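Local coordinates for protein C-type lectin domain family 4 member F (Mus musculus, PDB 6JJJ) that is a trimeric Kupffer cell receptor with affinity for galactose and fucose, here as its calcium-bound C-type lectin domain with an N-terminal helix, and may take part in endocytosis, at residues 88-93 with 115-120; 124-129 with 134-139. One frame throughout, in Å; residues are numbered along the deposited sequence.

In the fold
Two calcium ions, 8.9 Å apart, tie contacts 1 and 2 together at one end of the C-type lectin domain, with the contact centres about 7 Å apart. Contact 1 joins two irregular loops of the long-loop region; contact 2 joins both arms of the neighbouring hairpin, with the loop leading into it. The ion of chain G takes ligands from both, completed by Asp-86. The ion of chain H, at the position of the principal sugar site of this family, binds Asp-116 from contact 1 and Glu-126, Asn-136 and Asp-137 from contact 2. Asp-116 OD1 lies 2.6 Å from Glu-126 OE1, two acidic oxygens brought together by the metal. Beside this site, His-120 packs on Met-138.

Contact 1 of 2, residues 88-93 with 115-120; sequences GTEGIW and PDNWRH. With CA (calcium ion), chain G; CA (calcium ion), chain H.
Glu-90 and Asn-117 meet at a calcium ion in the long-loop region of the C-type lectin fold, where segment 115-120 carries the Pro-Asp of the QPD motif, a signature associated with galactose-type binding. Along 88-93, Thr-89 OG1 first accepts a weak hydrogen bond from Ile-92 N across the bend that holds Glu-90. With CG opposite the backbone N (chi1 -177°) and the chain bent at the next bond, Glu-90 swings its carboxylate toward the other loop, and OE2 binds the chain G calcium at 2.1 Å. Asn-117 comes from the opposite direction and binds the same ion through OD1, at a longer 2.8 Å. Carboxylate and amide planes are 21° apart, so the groups are roughly parallel; the metal joins them, without a hydrogen bond between them. Glu-126 O, Asp-127 and Asp-86 complete this site. Further along, Trp-93 slides past Pro-115, and its indole CZ2 touches Pro-115 CB at 3.7 Å. The peptide bond before Pro-115 is cis, and Asp-137 and Trp-110 pack against the same proline. Asp-116, next in line, binds the chain H calcium through OD1 at 2.5 Å, while OD2 accepts a hydrogen bond from a water that is itself a ligand of that ion. Trp-118 follows, its CE3 over one face of the His-120 ring, 3.6 Å above the ring plane and nearer its margin than its middle.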
ATOM      1  N   GLY A  88     -18.259 -14.420  29.615  1.00133.73           N
ATOM      2  CA  GLY A  88     -19.176 -15.533  29.799  1.00138.77           C
ATOM      3  C   GLY A  88     -19.120 -16.079  31.212  1.00143.92           C
ATOM      4  O   GLY A  88     -20.153 -16.175  31.870  1.00143.23           O
ATOM      5  N   THR A  89     -17.924 -16.452  31.688  1.00152.74           N
ATOM      6  CA  THR A  89     -17.712 -16.817  33.087  1.00157.83           C
ATOM      7  C   THR A  89     -16.507 -16.047  33.609  1.00149.92           C
ATOM      8  O   THR A  89     -15.482 -15.954  32.928  1.00152.58           O
ATOM      9  CB  THR A  89     -17.477 -18.318  33.261  1.00166.41           C
ATOM     10  OG1 THR A  89     -16.072 -18.591  33.234  1.00172.68           O
ATOM     11  CG2 THR A  89     -18.165 -19.099  32.152  1.00170.16           C
ATOM     12  N   GLU A  90     -16.635 -15.497  34.820  1.00161.74           N
ATOM     13  CA  GLU A  90     -15.622 -14.584  35.339  1.00154.54           C
ATOM     14  C   GLU A  90     -14.242 -15.224  35.412  1.00146.85           C
ATOM     15  O   GLU A  90     -13.230 -14.514  35.380  1.00152.54           O
ATOM     16  CB  GLU A  90     -16.036 -14.089  36.723  1.00152.70           C
ATOM     17  CG  GLU A  90     -15.094 -13.070  37.317  1.00145.57           C
ATOM     18  CD  GLU A  90     -14.866 -11.891  36.398  1.00138.68           C
ATOM     19  OE1 GLU A  90     -15.800 -11.520  35.655  1.00135.21           O
ATOM     20  OE2 GLU A  90     -13.745 -11.349  36.410  1.00132.35           O
ATOM     21  N   GLY A  91     -14.174 -16.546  35.518  1.00138.77           N
ATOM     22  CA  GLY A  91     -12.895 -17.208  35.670  1.00137.52           C
ATOM     23  C   GLY A  91     -12.149 -17.386  34.366  1.00129.88           C
ATOM     24  O   GLY A  91     -11.010 -16.929  34.225  1.00120.88           O
ATOM     25  N   ILE A  92     -12.784 -18.039  33.401  1.00163.39           N
ATOM     26  CA  ILE A  92     -12.101 -18.429  32.174  1.00165.11           C
ATOM     27  C   ILE A  92     -12.029 -17.232  31.237  1.00158.54           C
ATOM     28  O   ILE A  92     -13.034 -16.552  30.995  1.00158.61           O
ATOM     29  CB  ILE A  92     -12.818 -19.614  31.506  1.00170.02           C
ATOM     30  CG1 ILE A  92     -14.111 -19.142  30.833  1.00173.44           C
ATOM     31  CG2 ILE A  92     -13.109 -20.703  32.531  1.00171.53           C
ATOM     32  CD1 ILE A  92     -15.015 -20.262  30.350  1.00175.32           C
ATOM     33  N   TRP A  93     -10.838 -16.977  30.706  1.00125.43           N
ATOM     34  CA  TRP A  93     -10.651 -16.063  29.592  1.00123.98           C
ATOM     35  C   TRP A  93     -10.674 -16.859  28.289  1.00111.99           C
ATOM     36  O   TRP A  93     -10.488 -18.078  28.277  1.00109.55           O
ATOM     37  CB  TRP A  93      -9.326 -15.312  29.711  1.00134.50           C
ATOM     38  CG  TRP A  93      -9.179 -14.515  30.971  1.00141.68           C
ATOM     39  CD1 TRP A  93      -8.673 -14.950  32.159  1.00142.74           C
ATOM     40  CD2 TRP A  93      -9.512 -13.132  31.159  1.00146.39           C
ATOM     41  NE1 TRP A  93      -8.682 -13.931  33.080  1.00145.28           N
ATOM     42  CE2 TRP A  93      -9.193 -12.805  32.491  1.00146.71           C
ATOM     43  CE3 TRP A  93     -10.057 -12.145  30.334  1.00149.17           C
ATOM     44  CZ2 TRP A  93      -9.400 -11.532  33.016  1.00150.12           C
ATOM     45  CZ3 TRP A  93     -10.264 -10.883  30.858  1.00150.85           C
ATOM     46  CH2 TRP A  93      -9.934 -10.588  32.186  1.00151.34           C
ATOM     47  N   PRO A 115      -4.642  -9.987  35.894  1.00128.33           N
ATOM     48  CA  PRO A 115      -5.860  -9.179  36.039  1.00125.66           C
ATOM     49  C   PRO A 115      -6.312  -8.990  37.486  1.00121.84           C
ATOM     50  O   PRO A 115      -6.072  -9.850  38.333  1.00121.29           O
ATOM     51  CB  PRO A 115      -6.911  -9.979  35.254  1.00127.58           C
ATOM     52  CG  PRO A 115      -6.435 -11.400  35.345  1.00127.83           C
ATOM     53  CD  PRO A 115      -4.927 -11.330  35.343  1.00128.30           C
ATOM     54  N   ASP A 116      -6.975  -7.863  37.753  1.00121.63           N
ATOM     55  CA  ASP A 116      -7.505  -7.572  39.075  1.00122.77           C
ATOM     56  C   ASP A 116      -9.024  -7.602  39.134  1.00123.16           C
ATOM     57  O   ASP A 116      -9.579  -7.775  40.222  1.00124.96           O
ATOM     58  CB  ASP A 116      -7.017  -6.195  39.552  1.00121.90           C
ATOM     59  CG  ASP A 116      -7.379  -5.084  38.587  1.00119.11           C
ATOM     60  OD1 ASP A 116      -7.950  -5.392  37.520  1.00117.68           O
ATOM     61  OD2 ASP A 116      -7.080  -3.907  38.888  1.00116.93           O
ATOM     62  N   ASN A 117      -9.703  -7.435  38.001  1.00125.61           N
ATOM     63  CA  ASN A 117     -11.164  -7.447  37.960  1.00120.33           C
ATOM     64  C   ASN A 117     -11.734  -6.342  38.846  1.00116.25           C
ATOM     65  O   ASN A 117     -12.682  -6.554  39.607  1.00113.27           O
ATOM     66  CB  ASN A 117     -11.723  -8.811  38.366  1.00116.40           C
ATOM     67  CG  ASN A 117     -13.122  -9.042  37.838  1.00107.71           C
ATOM     68  OD1 ASN A 117     -13.459  -8.603  36.737  1.00101.47           O
ATOM     69  ND2 ASN A 117     -13.948  -9.729  38.621  1.00107.58           N
ATOM     70  N   TRP A 118     -11.141  -5.155  38.753  1.00132.49           N
ATOM     71  CA  TRP A 118     -11.504  -4.052  39.631  1.00129.76           C
ATOM     72  C   TRP A 118     -12.979  -3.706  39.465  1.00130.56           C
ATOM     73  O   TRP A 118     -13.558  -3.849  38.385  1.00130.57           O
ATOM     74  CB  TRP A 118     -10.630  -2.838  39.317  1.00126.78           C
ATOM     75  CG  TRP A 118     -10.623  -1.795  40.379  1.00125.07           C
ATOM     76  CD1 TRP A 118     -10.089  -1.902  41.631  1.00124.14           C
ATOM     77  CD2 TRP A 118     -11.163  -0.472  40.285  1.00124.22           C
ATOM     78  NE1 TRP A 118     -10.268  -0.729  42.323  1.00125.25           N
ATOM     79  CE2 TRP A 118     -10.926   0.165  41.519  1.00127.21           C
ATOM     80  CE3 TRP A 118     -11.827   0.234  39.278  1.00124.48           C
ATOM     81  CZ2 TRP A 118     -11.330   1.473  41.774  1.00130.91           C
ATOM     82  CZ3 TRP A 118     -12.226   1.535  39.534  1.00125.42           C
ATOM     83  CH2 TRP A 118     -11.976   2.140  40.770  1.00129.29           C
ATOM     84  N   ARG A 119     -13.593  -3.256  40.557  1.00141.95           N
ATOM     85  CA  ARG A 119     -15.000  -2.870  40.549  1.00141.86           C
ATOM     86  C   ARG A 119     -15.088  -1.379  40.242  1.00120.54           C
ATOM     87  O   ARG A 119     -14.650  -0.548  41.044  1.00103.32           O
ATOM     88  CB  ARG A 119     -15.661  -3.195  41.887  1.00167.19           C
ATOM     89  CG  ARG A 119     -17.187  -3.168  41.857  1.00191.37           C
ATOM     90  CD  ARG A 119     -17.771  -1.805  42.212  1.00212.37           C
ATOM     91  NE  ARG A 119     -19.234  -1.838  42.194  1.00226.97           N
ATOM     92  CZ  ARG A 119     -20.017  -0.769  42.310  1.00235.95           C
ATOM     93  NH1 ARG A 119     -19.482   0.436  42.456  1.00238.70           N
ATOM     94  NH2 ARG A 119     -21.335  -0.904  42.276  1.00239.13           N
ATOM     95  N   HIS A 120     -15.669  -1.040  39.095  1.00128.08           N
ATOM     96  CA  HIS A 120     -15.767   0.356  38.704  1.00127.34           C
ATOM     97  C   HIS A 120     -16.982   1.009  39.355  1.00136.69           C
ATOM     98  O   HIS A 120     -17.894   0.344  39.851  1.00139.62           O
ATOM     99  CB  HIS A 120     -15.852   0.488  37.182  1.00111.85           C
ATOM    100  CG  HIS A 120     -14.525   0.400  36.494  1.00106.93           C
ATOM    101  ND1 HIS A 120     -13.940   1.480  35.867  1.00 94.45           N
ATOM    102  CD2 HIS A 120     -13.658  -0.631  36.354  1.00 93.99           C
ATOM    103  CE1 HIS A 120     -12.777   1.114  35.358  1.00 97.62           C
ATOM    104  NE2 HIS A 120     -12.583  -0.162  35.640  1.00 92.53           N
TER
HETATM  105 CA    CA G 601     -13.307 -10.399  34.551  1.00110.80          CA
HETATM  106 CA    CA H 602      -7.714  -3.638  35.817  1.00101.46          CA
HETATM  107  O   HOH W   1      -6.803  -1.810  36.842  1.00122.79           O

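Contact 2 of 2, residues 124-129 with 134-139; sequences EREDCV and QWNDMA. With CA (calcium ion), chain H; CA (calcium ion), chain G.
Glu-126 and Asp-137 share the chain H calcium across the hairpin: Glu-126 OE1 binds it at 2.2 Å, and Asp-137 contributes both its main-chain O, at 2.6 Å, and its carboxylate OD1. Asn-136 OD1 adds a ligand at 2.5 Å. An extended chain beyond CG lets Glu-126 span the gap, and its OE1 also accepts a hydrogen bond from Trp-118 N. Asp-137, its CG set between backbone N and carbonyl carbon (chi1 69°), holds Asn-117 N with OD2, so each acid is steadied by the neighbouring loop as well as by the metal. Asp-127 turns from the partner strand to give OD1 to the chain G calcium, which Glu-126 O binds too. Between the backbones, Cys-128 N donates to Met-138 O at 3.0 Å. Asp-127 N reaches the same oxygen weakly, making a classic beta bulge opposite Met-138. Cys-128 of this pair is also joined by disulfide to Cys-140. Farther along, Val-129 CG1 packs on Trp-135 CB at 3.7 Å, the two side chains crossing at a slant, and Leu-84 of strand 80-85 also packs on the Trp-135 side chain. Toward the other end, Glu-124 CG nears Ala-139 CB at 4.1 Å. Trp-135, Asn-136 and Asp-137 form the WND motif of C-type lectins, on the antiparallel hairpin that supplies much of the calcium-dependent sugar site of the family.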
ATOM      1  N   GLU A 124     -19.479  -1.478  36.718  1.00149.52           N
ATOM      2  CA  GLU A 124     -19.148  -2.792  36.189  1.00149.18           C
ATOM      3  C   GLU A 124     -17.824  -3.318  36.723  1.00137.91           C
ATOM      4  O   GLU A 124     -16.986  -2.576  37.239  1.00141.57           O
ATOM      5  CB  GLU A 124     -19.069  -2.767  34.650  1.00159.74           C
ATOM      6  CG  GLU A 124     -19.042  -1.378  34.003  1.00165.15           C
ATOM      7  CD  GLU A 124     -19.299  -1.424  32.499  1.00166.83           C
ATOM      8  OE1 GLU A 124     -19.183  -2.518  31.906  1.00165.68           O
ATOM      9  OE2 GLU A 124     -19.596  -0.365  31.905  1.00167.75           O
ATOM     10  N   ARG A 125     -17.661  -4.633  36.588  1.00109.98           N
ATOM     11  CA  ARG A 125     -16.391  -5.293  36.852  1.00122.51           C
ATOM     12  C   ARG A 125     -15.511  -5.094  35.618  1.00116.53           C
ATOM     13  O   ARG A 125     -15.808  -4.270  34.750  1.00117.73           O
ATOM     14  CB  ARG A 125     -16.618  -6.767  37.168  1.00148.19           C
ATOM     15  CG  ARG A 125     -17.487  -7.007  38.392  1.00177.45           C
ATOM     16  CD  ARG A 125     -16.890  -6.441  39.661  1.00206.38           C
ATOM     17  NE  ARG A 125     -17.560  -6.975  40.844  1.00229.81           N
ATOM     18  CZ  ARG A 125     -18.693  -6.492  41.344  1.00246.30           C
ATOM     19  NH1 ARG A 125     -19.297  -5.467  40.761  1.00251.87           N
ATOM     20  NH2 ARG A 125     -19.227  -7.041  42.426  1.00251.67           N
ATOM     21  N   GLU A 126     -14.412  -5.837  35.517  1.00 91.44           N
ATOM     22  CA  GLU A 126     -13.520  -5.752  34.362  1.00 95.14           C
ATOM     23  C   GLU A 126     -13.492  -7.094  33.642  1.00 90.12           C
ATOM     24  O   GLU A 126     -13.002  -8.087  34.191  1.00 91.55           O
ATOM     25  CB  GLU A 126     -12.117  -5.331  34.796  1.00107.38           C
ATOM     26  CG  GLU A 126     -12.058  -3.942  35.418  1.00118.38           C
ATOM     27  CD  GLU A 126     -10.642  -3.490  35.688  1.00127.91           C
ATOM     28  OE1 GLU A 126      -9.809  -4.351  36.035  1.00131.70           O
ATOM     29  OE2 GLU A 126     -10.364  -2.283  35.547  1.00130.74           O
ATOM     30  N   ASP A 127     -14.026  -7.122  32.412  1.00 99.93           N
ATOM     31  CA  ASP A 127     -14.089  -8.344  31.617  1.00102.40           C
ATOM     32  C   ASP A 127     -13.550  -8.147  30.203  1.00 90.97           C
ATOM     33  O   ASP A 127     -13.847  -8.953  29.315  1.00 93.00           O
ATOM     34  CB  ASP A 127     -15.522  -8.874  31.545  1.00106.25           C
ATOM     35  CG  ASP A 127     -16.088  -9.201  32.901  1.00111.06           C
ATOM     36  OD1 ASP A 127     -15.306  -9.608  33.783  1.00112.90           O
ATOM     37  OD2 ASP A 127     -17.315  -9.062  33.083  1.00112.59           O
ATOM     38  N   CYS A 128     -12.771  -7.096  29.968  1.00 93.50           N
ATOM     39  CA  CYS A 128     -12.209  -6.827  28.654  1.00 93.88           C
ATOM     40  C   CYS A 128     -10.780  -6.343  28.832  1.00 89.26           C
ATOM     41  O   CYS A 128     -10.444  -5.711  29.838  1.00 94.46           O
ATOM     42  CB  CYS A 128     -13.043  -5.792  27.883  1.00102.97           C
ATOM     43  SG  CYS A 128     -14.668  -6.415  27.356  1.00113.94           S
ATOM     44  N   VAL A 129      -9.934  -6.669  27.857  1.00 86.96           N
ATOM     45  CA  VAL A 129      -8.497  -6.448  27.955  1.00 84.48           C
ATOM     46  C   VAL A 129      -8.054  -5.444  26.902  1.00 85.02           C
ATOM     47  O   VAL A 129      -8.448  -5.539  25.736  1.00 81.83           O
ATOM     48  CB  VAL A 129      -7.717  -7.770  27.793  1.00 85.55           C
ATOM     49  CG1 VAL A 129      -6.222  -7.523  27.881  1.00 83.77           C
ATOM     50  CG2 VAL A 129      -8.171  -8.785  28.831  1.00 88.79           C
ATOM     51  N   GLN A 134       1.543  -3.806  28.668  1.00155.34           N
ATOM     52  CA  GLN A 134       1.210  -5.149  29.114  1.00143.10           C
ATOM     53  C   GLN A 134      -0.296  -5.149  29.333  1.00136.18           C
ATOM     54  O   GLN A 134      -0.910  -4.097  29.532  1.00136.62           O
ATOM     55  CB  GLN A 134       1.989  -5.524  30.379  1.00140.80           C
ATOM     56  CG  GLN A 134       3.511  -5.652  30.157  1.00136.65           C
ATOM     57  CD  GLN A 134       4.188  -6.509  31.210  1.00133.13           C
ATOM     58  OE1 GLN A 134       3.802  -6.491  32.376  1.00136.75           O
ATOM     59  NE2 GLN A 134       5.258  -7.197  30.821  1.00121.62           N
ATOM     60  N   TRP A 135      -0.893  -6.333  29.284  1.00116.48           N
ATOM     61  CA  TRP A 135      -2.345  -6.418  29.309  1.00109.85           C
ATOM     62  C   TRP A 135      -2.910  -5.856  30.611  1.00110.87           C
ATOM     63  O   TRP A 135      -2.240  -5.810  31.644  1.00120.84           O
ATOM     64  CB  TRP A 135      -2.804  -7.863  29.150  1.00106.17           C
ATOM     65  CG  TRP A 135      -2.360  -8.495  27.890  1.00103.65           C
ATOM     66  CD1 TRP A 135      -1.735  -7.888  26.842  1.00103.23           C
ATOM     67  CD2 TRP A 135      -2.507  -9.870  27.530  1.00101.50           C
ATOM     68  NE1 TRP A 135      -1.480  -8.801  25.851  1.00 99.23           N
ATOM     69  CE2 TRP A 135      -1.946 -10.026  26.249  1.00101.77           C
ATOM     70  CE3 TRP A 135      -3.057 -10.985  28.168  1.00103.04           C
ATOM     71  CZ2 TRP A 135      -1.921 -11.252  25.591  1.00 96.90           C
ATOM     72  CZ3 TRP A 135      -3.031 -12.202  27.516  1.00102.02           C
ATOM     73  CH2 TRP A 135      -2.467 -12.326  26.239  1.00 98.12           C
ATOM     74  N   ASN A 136      -4.165  -5.416  30.544  1.00106.47           N
ATOM     75  CA  ASN A 136      -4.912  -5.030  31.734  1.00103.64           C
ATOM     76  C   ASN A 136      -6.388  -5.274  31.458  1.00104.86           C
ATOM     77  O   ASN A 136      -6.911  -4.803  30.443  1.00105.20           O
ATOM     78  CB  ASN A 136      -4.684  -3.561  32.106  1.00100.33           C
ATOM     79  CG  ASN A 136      -5.644  -3.079  33.181  1.00 96.91           C
ATOM     80  OD1 ASN A 136      -5.946  -3.804  34.130  1.00105.04           O
ATOM     81  ND2 ASN A 136      -6.133  -1.851  33.032  1.00 89.54           N
ATOM     82  N   ASP A 137      -7.050  -6.029  32.332  1.00110.44           N
ATOM     83  CA  ASP A 137      -8.492  -6.196  32.202  1.00106.14           C
ATOM     84  C   ASP A 137      -9.185  -4.892  32.590  1.00108.73           C
ATOM     85  O   ASP A 137      -8.729  -4.165  33.477  1.00111.11           O
ATOM     86  CB  ASP A 137      -8.989  -7.370  33.049  1.00101.30           C
ATOM     87  CG  ASP A 137      -8.899  -7.121  34.536  1.00100.82           C
ATOM     88  OD1 ASP A 137      -8.083  -6.286  34.974  1.00 99.25           O
ATOM     89  OD2 ASP A 137      -9.658  -7.789  35.269  1.00 95.44           O
ATOM     90  N   MET A 138     -10.279  -4.583  31.899  1.00 94.20           N
ATOM     91  CA  MET A 138     -10.875  -3.257  31.968  1.00 94.76           C
ATOM     92  C   MET A 138     -12.384  -3.373  31.830  1.00100.30           C
ATOM     93  O   MET A 138     -12.909  -4.374  31.336  1.00105.21           O
ATOM     94  CB  MET A 138     -10.292  -2.350  30.872  1.00 92.25           C
ATOM     95  CG  MET A 138     -10.840  -0.944  30.841  1.00 91.72           C
ATOM     96  SD  MET A 138     -10.500  -0.075  32.388  1.00 95.54           S
ATOM     97  CE  MET A 138     -11.518   1.382  32.190  1.00 98.29           C
ATOM     98  N   ALA A 139     -13.078  -2.331  32.280  1.00116.29           N
ATOM     99  CA  ALA A 139     -14.522  -2.260  32.105  1.00115.26           C
ATOM    100  C   ALA A 139     -14.850  -2.171  30.621  1.00116.14           C
ATOM    101  O   ALA A 139     -14.337  -1.302  29.910  1.00119.44           O
ATOM    102  CB  ALA A 139     -15.090  -1.055  32.850  1.00114.22           C
TER
HETATM  103 CA    CA H 602      -7.714  -3.638  35.817  1.00101.46          CA
HETATM  104 CA    CA G 601     -13.307 -10.399  34.551  1.00110.80          CA
HETATM  105  O   HOH W   1      -6.803  -1.810  36.842  1.00122.79           O